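Local coordinates for protein lipopolysaccharide core heptose(I) kinase RfaP (Pseudomonas aeruginosa, PDB 6DFL) that phosphorylates the first heptose of the lipopolysaccharide inner core using ATP, and also acts as a protein-tyrosine kinase that autophosphorylates, at residues R11-N14 with E20-E23. Numbering follows the deposited sequence.
Sequences RLWN and EAVE
Trp-13 lays one face of its indole against helix 18-24, and the methyl of Ala-21 sits almost squarely on that face. This is a CH-pi contact: Ala-21 CB stands 3.3 Å from the centroid of the Trp-13 five-membered ring, 5° off the ring normal. The methyl therefore touches all five atoms of the pyrrole ring about equally, with Trp-13 CE2 to Ala-21 CB at 3.4 Å.

Plain apolar packing takes over at the far end of the indole. Val-22 offers CG1, which meets the outer corner of the benzene ring, Val-22 CG1 to Trp-13 CH2 being 3.3 Å; the two side chains cross at about a right angle. The backbone N of Val-22 lies over the same face as the methyl, toward the rim. Trp-13 CG stands beside its own backbone N (chi1 -51°) and anti to the carbonyl carbon, carrying the ring to helix 18-24.

In the backbone, Trp-13 is where the chain leaves helix 9-12, and a weak hydrogen bond from Asn-14 N to Arg-11 O (2.8 Å) spans the turn. Phe-9 meets the indole with its plane at about 55°, while Phe-111 of strand 109-115 touches both Trp-13 and Val-22.

The contact thus ties the residue just past helix 9-12 to helix 18-24, beside the five-stranded antiparallel N-lobe sheet of the kinase fold, away from the probable catalytic aspartate and the acyl-ligand pocket. With no hydrogen bond or salt bridge between the two segments, their direct association rests on buried apolar surface and on the fit of one methyl to an aromatic face.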
loop_
_atom_site.group_PDB
_atom_site.type_symbol
_atom_site.label_atom_id
_atom_site.label_comp_id
_atom_site.label_asym_id
_atom_site.label_seq_id
_atom_site.Cartn_x
_atom_site.Cartn_y
_atom_site.Cartn_z
ATOM N N ARG A 11 -28.270 -13.739 -15.175
ATOM C CA ARG A 11 -29.548 -13.700 -15.878
ATOM C C ARG A 11 -29.420 -12.935 -17.191
ATOM O O ARG A 11 -29.838 -13.428 -18.246
ATOM C CB ARG A 11 -30.635 -13.090 -14.987
ATOM C CG ARG A 11 -30.366 -11.670 -14.505
ATOM C CD ARG A 11 -31.634 -10.998 -13.987
ATOM N NE ARG A 11 -31.620 -9.556 -14.234
ATOM C CZ ARG A 11 -31.111 -8.659 -13.396
ATOM N NH1 ARG A 11 -30.573 -9.061 -12.249
ATOM N NH2 ARG A 11 -31.139 -7.362 -13.706
ATOM N N LEU A 12 -28.802 -11.744 -17.151
ATOM C CA LEU A 12 -28.717 -10.883 -18.328
ATOM C C LEU A 12 -28.220 -11.633 -19.551
ATOM O O LEU A 12 -28.623 -11.321 -20.675
ATOM C CB LEU A 12 -27.802 -9.686 -18.058
ATOM C CG LEU A 12 -28.456 -8.339 -17.727
ATOM C CD1 LEU A 12 -29.192 -8.410 -16.396
ATOM C CD2 LEU A 12 -27.439 -7.196 -17.725
ATOM N N TRP A 13 -27.352 -12.619 -19.362
ATOM C CA TRP A 13 -26.844 -13.376 -20.498
ATOM C C TRP A 13 -27.249 -14.838 -20.387
ATOM O O TRP A 13 -26.415 -15.734 -20.563
ATOM C CB TRP A 13 -25.324 -13.267 -20.586
ATOM C CG TRP A 13 -24.818 -11.876 -20.531
ATOM C CD1 TRP A 13 -25.521 -10.731 -20.765
ATOM C CD2 TRP A 13 -23.489 -11.472 -20.215
ATOM N NE1 TRP A 13 -24.707 -9.636 -20.615
ATOM C CE2 TRP A 13 -23.453 -10.066 -20.278
ATOM C CE3 TRP A 13 -22.322 -12.164 -19.885
ATOM C CZ2 TRP A 13 -22.299 -9.342 -20.033
ATOM C CZ3 TRP A 13 -21.182 -11.445 -19.640
ATOM C CH2 TRP A 13 -21.178 -10.047 -19.710
ATOM N N ASN A 14 -28.523 -15.086 -20.086
ATOM C CA ASN A 14 -28.978 -16.448 -19.839
ATOM C C ASN A 14 -28.850 -17.287 -21.103
ATOM O O ASN A 14 -27.936 -18.111 -21.222
ATOM C CB ASN A 14 -30.420 -16.453 -19.336
ATOM C CG ASN A 14 -30.838 -17.802 -18.809
ATOM O OD1 ASN A 14 -30.055 -18.493 -18.156
ATOM N ND2 ASN A 14 -32.073 -18.196 -19.098
ATOM N N GLU A 20 -20.220 -12.826 -26.781
ATOM C CA GLU A 20 -20.900 -11.811 -27.571
ATOM C C GLU A 20 -21.409 -10.687 -26.681
ATOM O O GLU A 20 -21.205 -9.509 -26.983
ATOM C CB GLU A 20 -22.051 -12.442 -28.353
ATOM C CG GLU A 20 -21.623 -13.555 -29.303
ATOM C CD GLU A 20 -22.809 -14.290 -29.907
ATOM O OE1 GLU A 20 -23.898 -14.263 -29.289
ATOM O OE2 GLU A 20 -22.659 -14.888 -30.998
ATOM N N ALA A 21 -22.031 -11.031 -25.553
ATOM C CA ALA A 21 -22.684 -10.016 -24.733
ATOM C C ALA A 21 -21.694 -9.008 -24.147
ATOM O O ALA A 21 -22.038 -7.828 -24.005
ATOM C CB ALA A 21 -23.497 -10.678 -23.624
ATOM N N VAL A 22 -20.480 -9.433 -23.767
ATOM C CA VAL A 22 -19.545 -8.443 -23.232
ATOM C C VAL A 22 -19.196 -7.432 -24.295
ATOM O O VAL A 22 -19.043 -6.243 -24.002
ATOM C CB VAL A 22 -18.254 -9.060 -22.665
ATOM C CG1 VAL A 22 -18.351 -9.148 -21.174
ATOM C CG2 VAL A 22 -17.901 -10.375 -23.327
ATOM N N GLU A 23 -19.036 -7.897 -25.540
ATOM C CA GLU A 23 -18.740 -7.019 -26.661
ATOM C C GLU A 23 -19.907 -6.095 -26.987
ATOM O O GLU A 23 -19.723 -5.108 -27.707
ATOM C CB GLU A 23 -18.379 -7.856 -27.886
ATOM C CG GLU A 23 -17.195 -8.770 -27.691
ATOM C CD GLU A 23 -15.891 -8.118 -28.097
ATOM O OE1 GLU A 23 -14.909 -8.850 -28.345
ATOM O OE2 GLU A 23 -15.847 -6.874 -28.178
#